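Local atomic coordinates of alanine dehydrogenase/pyridine nucleotide transhydrogenase (Mycobacterium smegmatis str. MC2 155, PDB entry 3P2Y), a protein that probably takes part in hydride transfer between NADH and NADP that is coupled to proton translocation across the membrane, as the alpha 1 subunit of a pyridine nucleotide transhydrogenase. Residues 154-159 and 330-335; 270-275 and 299-304; 279-284 and 306-311. All coordinates share one frame; numbering follows the deposited sequence. Where two conformers were deposited one is given.

Interaction 1: residues 154-159 and 330-335; sequences NVAGYK and NLPATM. With EDO (1,2-ethanediol), chain G.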
# COMPACT_ATOMS: atom_id res chain seq x y z
N ASN A 154 -14.54 -6.80 5.07
CA ASN A 154 -13.56 -6.24 6.04
C ASN A 154 -12.18 -6.19 5.45
O ASN A 154 -11.48 -5.18 5.55
CB ASN A 154 -13.50 -7.05 7.34
CG ASN A 154 -14.26 -6.43 8.46
OD1 ASN A 154 -14.10 -5.24 8.76
ND2 ASN A 154 -15.10 -7.25 9.13
N VAL A 155 -11.76 -7.29 4.82
CA VAL A 155 -10.44 -7.29 4.18
C VAL A 155 -10.40 -6.21 3.07
O VAL A 155 -9.39 -5.49 2.95
CB VAL A 155 -10.08 -8.67 3.58
CG1 VAL A 155 -8.71 -8.58 2.82
CG2 VAL A 155 -10.01 -9.74 4.72
N ALA A 156 -11.46 -6.14 2.27
CA ALA A 156 -11.47 -5.23 1.13
C ALA A 156 -11.38 -3.78 1.59
O ALA A 156 -10.62 -3.01 0.99
CB ALA A 156 -12.70 -5.47 0.25
N GLY A 157 -12.13 -3.40 2.65
CA GLY A 157 -12.09 -2.01 3.12
C GLY A 157 -10.70 -1.62 3.59
O GLY A 157 -10.22 -0.51 3.32
N TYR A 158 -10.04 -2.53 4.32
CA TYR A 158 -8.66 -2.30 4.79
C TYR A 158 -7.70 -2.14 3.61
O TYR A 158 -6.92 -1.17 3.53
CB TYR A 158 -8.27 -3.49 5.68
CG TYR A 158 -6.82 -3.60 6.03
CD1 TYR A 158 -6.26 -2.79 7.01
CD2 TYR A 158 -6.01 -4.55 5.40
CE1 TYR A 158 -4.90 -2.89 7.34
CE2 TYR A 158 -4.64 -4.67 5.74
CZ TYR A 158 -4.11 -3.85 6.73
OH TYR A 158 -2.77 -3.94 7.08
N LYS A 159 -7.76 -3.08 2.66
CA LYS A 159 -6.82 -3.01 1.51
C LYS A 159 -7.14 -1.83 0.59
O LYS A 159 -6.23 -1.33 -0.11
CB LYS A 159 -6.83 -4.33 0.73
CG LYS A 159 -6.22 -5.52 1.50
CD LYS A 159 -4.83 -5.26 2.06
CE LYS A 159 -3.77 -4.81 0.98
NZ LYS A 159 -3.37 -6.05 0.13
N ASN A 330 -10.57 -7.58 -6.91
CA ASN A 330 -10.55 -8.67 -5.93
C ASN A 330 -9.60 -8.35 -4.81
O ASN A 330 -8.50 -8.90 -4.73
CB ASN A 330 -10.21 -10.01 -6.63
CG ASN A 330 -10.44 -11.24 -5.73
OD1 ASN A 330 -10.75 -11.12 -4.52
ND2 ASN A 330 -10.27 -12.44 -6.32
N LEU A 331 -9.99 -7.38 -3.97
CA LEU A 331 -9.10 -7.02 -2.86
C LEU A 331 -8.85 -8.15 -1.83
O LEU A 331 -7.74 -8.25 -1.30
CB LEU A 331 -9.56 -5.73 -2.18
CG LEU A 331 -9.33 -4.49 -3.07
CD1 LEU A 331 -9.96 -3.27 -2.36
CD2 LEU A 331 -7.82 -4.21 -3.30
N PRO A 332 -9.86 -9.02 -1.55
CA PRO A 332 -9.61 -10.15 -0.66
C PRO A 332 -8.44 -11.03 -1.10
O PRO A 332 -7.64 -11.47 -0.25
CB PRO A 332 -10.95 -10.93 -0.71
CG PRO A 332 -11.96 -9.80 -0.79
CD PRO A 332 -11.29 -8.94 -1.91
N ALA A 333 -8.31 -11.25 -2.41
CA ALA A 333 -7.21 -12.05 -2.96
C ALA A 333 -5.84 -11.40 -2.70
O ALA A 333 -4.82 -12.08 -2.66
CB ALA A 333 -7.41 -12.31 -4.45
N THR A 334 -5.82 -10.08 -2.48
CA THR A 334 -4.54 -9.40 -2.21
C THR A 334 -4.03 -9.56 -0.77
O THR A 334 -2.93 -9.11 -0.45
CB THR A 334 -4.57 -7.90 -2.54
OG1 THR A 334 -5.34 -7.18 -1.56
CG2 THR A 334 -5.13 -7.65 -3.95
N MET A 335 -4.82 -10.20 0.08
CA MET A 335 -4.40 -10.42 1.47
C MET A 335 -4.92 -11.81 1.83
O MET A 335 -5.79 -12.00 2.69
CB MET A 335 -4.94 -9.30 2.40
CG MET A 335 -4.15 -9.24 3.76
SD MET A 335 -4.98 -8.06 4.85
CE MET A 335 -6.25 -9.11 5.52
C1 EDO G . -4.42 -3.58 -2.48
O1 EDO G . -4.15 -2.58 -1.47
C2 EDO G . -3.10 -4.09 -3.10
O2 EDO G . -2.32 -4.91 -2.19

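Interaction 2: residues 270-275 and 299-304; sequences ITTALV and VDLAGE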
# COMPACT_ATOMS: atom_id res chain seq x y z
N ILE A 270 -13.13 6.78 -1.17
CA ILE A 270 -13.31 5.34 -1.32
C ILE A 270 -14.81 5.10 -1.47
O ILE A 270 -15.60 5.57 -0.64
CB ILE A 270 -12.76 4.58 -0.09
CG1 ILE A 270 -11.26 4.89 0.07
CG2 ILE A 270 -13.01 3.07 -0.22
CD1 ILE A 270 -10.61 4.35 1.31
N THR A 271 -15.19 4.41 -2.54
CA THR A 271 -16.62 4.17 -2.79
C THR A 271 -16.92 2.68 -2.70
O THR A 271 -16.16 1.86 -3.23
CB THR A 271 -17.07 4.74 -4.18
OG1 THR A 271 -16.51 3.95 -5.23
CG2 THR A 271 -16.58 6.19 -4.34
N THR A 272 -18.02 2.32 -2.04
CA THR A 272 -18.22 0.89 -1.73
C THR A 272 -19.64 0.42 -2.02
O THR A 272 -19.95 -0.75 -1.78
CB THR A 272 -17.92 0.53 -0.23
OG1 THR A 272 -19.01 0.98 0.60
CG2 THR A 272 -16.60 1.14 0.28
N ALA A 273 -20.51 1.33 -2.45
CA ALA A 273 -21.95 1.02 -2.48
C ALA A 273 -22.31 0.01 -3.57
O ALA A 273 -21.90 0.15 -4.74
CB ALA A 273 -22.76 2.26 -2.64
N LEU A 274 -23.09 -1.00 -3.17
CA LEU A 274 -23.54 -2.05 -4.08
C LEU A 274 -25.04 -2.21 -3.99
O LEU A 274 -25.65 -1.85 -2.97
CB LEU A 274 -22.91 -3.40 -3.74
CG LEU A 274 -21.38 -3.43 -3.63
CD1 LEU A 274 -20.89 -4.69 -2.93
CD2 LEU A 274 -20.74 -3.26 -5.00
N VAL A 275 -25.62 -2.74 -5.06
CA VAL A 275 -26.99 -3.24 -5.05
C VAL A 275 -26.91 -4.66 -5.59
O VAL A 275 -26.54 -4.86 -6.74
CB VAL A 275 -27.95 -2.37 -5.92
CG1 VAL A 275 -29.38 -2.93 -5.86
CG2 VAL A 275 -27.95 -0.92 -5.46
N VAL A 299 -10.83 5.48 -5.03
CA VAL A 299 -10.72 4.00 -5.00
C VAL A 299 -12.16 3.49 -5.07
O VAL A 299 -12.93 3.60 -4.11
CB VAL A 299 -10.04 3.49 -3.73
CG1 VAL A 299 -9.85 1.93 -3.82
CG2 VAL A 299 -8.66 4.19 -3.49
N ASP A 300 -12.54 2.96 -6.23
CA ASP A 300 -13.91 2.52 -6.51
C ASP A 300 -13.93 1.01 -6.38
O ASP A 300 -13.28 0.29 -7.16
CB ASP A 300 -14.25 2.99 -7.95
CG ASP A 300 -15.69 2.71 -8.37
OD1 ASP A 300 -16.42 1.92 -7.73
OD2 ASP A 300 -16.07 3.27 -9.43
N LEU A 301 -14.65 0.50 -5.37
CA LEU A 301 -14.70 -0.94 -5.14
C LEU A 301 -15.79 -1.64 -5.92
O LEU A 301 -15.91 -2.86 -5.85
CB LEU A 301 -14.90 -1.28 -3.65
CG LEU A 301 -13.85 -0.72 -2.67
CD1 LEU A 301 -14.01 -1.40 -1.30
CD2 LEU A 301 -12.46 -0.92 -3.23
N ALA A 302 -16.57 -0.88 -6.67
CA ALA A 302 -17.78 -1.42 -7.33
C ALA A 302 -17.60 -1.71 -8.84
O ALA A 302 -18.59 -1.82 -9.58
CB ALA A 302 -18.97 -0.47 -7.09
N GLY A 303 -16.34 -1.87 -9.28
CA GLY A 303 -16.02 -1.99 -10.71
C GLY A 303 -16.70 -3.15 -11.40
O GLY A 303 -17.10 -3.03 -12.56
N GLU A 304 -16.87 -4.26 -10.69
CA GLU A 304 -17.49 -5.46 -11.28
C GLU A 304 -18.93 -5.19 -11.72
O GLU A 304 -19.43 -5.84 -12.66
CB GLU A 304 -17.47 -6.61 -10.28
CG GLU A 304 -17.62 -7.99 -10.91
CD GLU A 304 -16.31 -8.45 -11.52
OE1 GLU A 304 -15.39 -8.85 -10.75
OE2 GLU A 304 -16.17 -8.39 -12.77

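Interaction 3: residues 279-284 and 306-311; sequences PAPRLV and GGNCEL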
# COMPACT_ATOMS: atom_id res chain seq x y z
N PRO A 279 -26.66 -2.86 -11.25
CA PRO A 279 -25.53 -1.95 -11.42
C PRO A 279 -25.19 -1.23 -10.11
O PRO A 279 -26.02 -0.98 -9.32
CB PRO A 279 -26.07 -0.94 -12.40
CG PRO A 279 -27.04 -1.70 -13.17
CD PRO A 279 -27.70 -2.59 -12.25
N ALA A 280 -23.93 -0.90 -9.94
CA ALA A 280 -23.52 -0.10 -8.80
C ALA A 280 -24.15 1.29 -8.88
O ALA A 280 -24.22 1.88 -9.98
CB ALA A 280 -22.00 -0.01 -8.79
N PRO A 281 -24.60 1.83 -7.74
CA PRO A 281 -25.08 3.21 -7.68
C PRO A 281 -23.99 4.22 -8.09
O PRO A 281 -22.85 4.12 -7.60
CB PRO A 281 -25.39 3.41 -6.19
CG PRO A 281 -25.52 2.06 -5.63
CD PRO A 281 -24.65 1.17 -6.42
N ARG A 282 -24.35 5.18 -8.95
CA ARG A 282 -23.44 6.26 -9.31
C ARG A 282 -23.33 7.29 -8.18
O ARG A 282 -24.31 7.95 -7.84
CB ARG A 282 -23.90 6.92 -10.63
CG ARG A 282 -23.00 8.02 -11.14
CD ARG A 282 -21.62 7.51 -11.64
NE ARG A 282 -21.69 6.46 -12.66
CZ ARG A 282 -22.05 6.66 -13.94
NH1 ARG A 282 -22.40 7.87 -14.38
NH2 ARG A 282 -22.06 5.63 -14.78
N LEU A 283 -22.15 7.42 -7.60
CA LEU A 283 -21.95 8.35 -6.48
C LEU A 283 -20.94 9.45 -6.77
O LEU A 283 -20.95 10.50 -6.09
CB LEU A 283 -21.48 7.58 -5.24
CG LEU A 283 -22.37 6.44 -4.71
CD1 LEU A 283 -21.58 5.61 -3.68
CD2 LEU A 283 -23.63 6.99 -4.08
N VAL A 284 -20.04 9.21 -7.72
CA VAL A 284 -18.99 10.16 -8.06
C VAL A 284 -19.12 10.45 -9.55
O VAL A 284 -18.73 9.63 -10.39
CB VAL A 284 -17.58 9.61 -7.73
CG1 VAL A 284 -16.47 10.59 -8.16
CG2 VAL A 284 -17.46 9.28 -6.21
N GLY A 306 -20.03 -2.01 -12.63
CA GLY A 306 -20.09 -0.76 -13.36
C GLY A 306 -19.34 0.40 -12.71
O GLY A 306 -19.04 1.39 -13.39
N GLY A 307 -19.03 0.27 -11.42
CA GLY A 307 -18.33 1.34 -10.68
C GLY A 307 -19.24 2.42 -10.12
O GLY A 307 -20.23 2.79 -10.76
N ASN A 308 -18.90 2.94 -8.94
CA ASN A 308 -19.61 4.07 -8.36
C ASN A 308 -19.20 5.37 -9.03
O ASN A 308 -19.87 6.40 -8.86
CB ASN A 308 -19.31 4.20 -6.86
CG ASN A 308 -19.70 2.95 -6.06
OD1 ASN A 308 -18.88 2.38 -5.33
ND2 ASN A 308 -20.94 2.50 -6.22
N CYS A 309 -18.07 5.32 -9.75
CA CYS A 309 -17.52 6.51 -10.39
C CYS A 309 -17.71 6.40 -11.89
O CYS A 309 -17.37 5.39 -12.49
CB CYS A 309 -16.03 6.72 -10.05
SG CYS A 309 -15.30 8.22 -10.77
N GLU A 310 -18.25 7.47 -12.47
CA GLU A 310 -18.49 7.54 -13.91
C GLU A 310 -17.23 7.28 -14.77
O GLU A 310 -17.31 6.75 -15.88
CB GLU A 310 -19.11 8.92 -14.23
CG GLU A 310 -19.36 9.26 -15.69
CD GLU A 310 -20.06 10.62 -15.87
OE1 GLU A 310 -20.33 11.34 -14.86
OE2 GLU A 310 -20.32 10.98 -17.04
N LEU A 311 -16.06 7.66 -14.24
CA LEU A 311 -14.82 7.55 -15.01
C LEU A 311 -14.07 6.24 -14.74
O LEU A 311 -13.01 6.00 -15.30
CB LEU A 311 -13.94 8.77 -14.74
CG LEU A 311 -14.57 10.11 -15.12
CD1 LEU A 311 -13.77 11.27 -14.54
CD2 LEU A 311 -14.69 10.23 -16.66
O HOH W 1 -22.55 1.68 -12.14

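Interaction 1: residues 154-159 and 330-335
Lys159, Tyr158, Ala156 and Val155 on the long helix 148-167 pack against Leu331, Thr334 and Met335 in the turn that leads into helix 336-354, where Met335 is the N-cap residue. In this family long helices connect the two domains, and the helix and turn here are consistent with that part of the fold. The polar centre is Lys159. Its chain is bent at chi2, chi3 and chi4, curling the ammonium back over the turn to give a hydrogen bond from NZ to Thr334 OG1 (2.8 Å). That hydroxyl in turn donates to Leu331 O, with OG1 2.6 Å from the oxygen and lying in the carbonyl plane on a lone pair; Thr334 N bonds to the same oxygen. Lys159 NZ also donates to O2 of an ethanediol, probably from the crystallisation liquor, and to Ser166 O of the second subunit. The other ethanediol oxygen, O1, donates to Lys159 O.

The apolar part has two patches, one round Met335 and one where Ala156 meets Leu331. Met335 SD comes 3.5 Å from Tyr158 CE2, a Met-aromatic contact in which the sulfur lies obliquely, 68° off the ring normal. Bending at chi3 (83°) brings CE to 3.7 Å from Val155 CG1. Ala156 CB meets Leu331 CB at 4.0 Å, and one leucine methyl, CD1, sits 3.4 Å from Ala156 O. At the far end of the tyrosine, OH is hydrogen-bonded to Val172 N of the second subunit, whose Phe171 meets the ring edge-to-face.

Apart from the ethanediol, NZ donates to two protein oxygens, consistent with a charged ammonium. The chain of hydrogen bonds from NZ through the threonine hydroxyl to Leu331 O fixes the direction of that hydroxyl and ties the helix to the turn beside the subunit interface.

Interaction 2: residues 270-275 and 299-304
The flat carboxylate of Asp300 has Thr271 OG1 3.2 Å from OD1, while Ala302 N reaches the same oxygen on its anti side, 31° out of the carboxylate plane, closing an Asx turn (3.0 Å from N to OD1). Asn308 N also bonds to OD1, and OD2 is taken by Thr312 OG1 and Cys309 N. With its own OG1 bonded to Asn308 OD1, Thr271 completes a polar network on this side of the sheet; chi1 of 70° places OG1 between backbone N and carbonyl carbon, facing the aspartate.

Strands 268-271 and 297-300 run parallel in the Rossmann-type sheet and belong to one beta-alpha-beta unit with helix 286-290. Thr271 is bonded through both its backbone N and its backbone O: Thr271 N donates to Val299 O at 2.9 Å, nearly straight (166°), and Leu301 N donates to Thr271 O at 3.0 Å. The side chains of Ile270 and Val299 share the other sheet face, where both touch Ala160 of helix 148-167. Beyond the strand ends the side chains of Thr272 and Leu301 lie side by side, with Thr272 CG2 4.0 Å from Leu301 CD1, and Leu274 CD2 rests 3.9 Å from Ala302 CB.

Interaction 3: residues 279-284 and 306-311
Segments 279-284 and 306-311 run in the same sense, bridged as in a parallel sheet at one pair alone, Val284 with Cys309. Opposite Asn308 the register slips: its carbonyl oxygen accepts from two successive amides, Leu283 N at 2.8 Å on a lone pair in the carbonyl plane, and Val284 N at 3.0 Å, tilted from that plane. Val284 O then accepts from Glu310 N, also at 3.0 Å. Towards the other end the backbones part, and a water donates to both Ala280 O and Gly307 O. Positive phi values at Gly306 and Gly307 crowd the place where a CB would stand, which suits glycine.

Asn308 carries the side-chain part. ND2 donates to Pro281 O at 2.9 Å, close to straight (167°) and only 9° out of its amide plane, so the N-H points at the oxygen within that plane, which fixes the rotation of the amide. ND2 also bonds to Ala273 O and OD1 to Thr271 OG1, leaving the buried amide gripped at both ends. Leu283 CD1 lies alongside it, 4.0 Å from Asn308 CG. Arg282 starts out away from the partner, but bends at chi2 and chi3 return the guanidinium, one face of which lies over the backbone and CB of Glu310, offset toward the rim, with NH1 3.5 Å from CB. The carboxylate of Glu310 is turned 18° from the guanidinium plane, and OE1 remains 4.1 Å from NH1, well out of that plane: the opposite charges probably attract weakly, though no N-H points at the oxygen. Val284 CG1 touches Cys309 SG at 3.7 Å.

The contact joins the loop after strand 268-271 to the loop after strand 297-300. Glu310 OE1 takes the backbone N of Ala286, Val284 and Leu311 pack on Ala289 of helix 286-290, and Leu283 and Val284 also reach Leu190 of strand 186-190.

In the fold
Interaction 2 lies at the C-terminal ends of strands 268-271 and 297-300, interaction 3 in the loops that follow them, and interaction 1 between helix 148-167 and the turn before helix 336-354. Interactions 2 and 3 are neighbours, with centres about 7 Å apart; their segments alternate along the chain, with Ala302 O and Gly307 N (2.8 Å) probably bonded between them. Interaction 1, centred about 13 Å from interaction 2, joins residues that flank both others in sequence; Leu301 and Leu331 touch between them. It does not touch interaction 3, about 11 Å away at nearest atoms. The series runs from the subunit interface past the strand ends to loops of the probable nucleotide-binding domain.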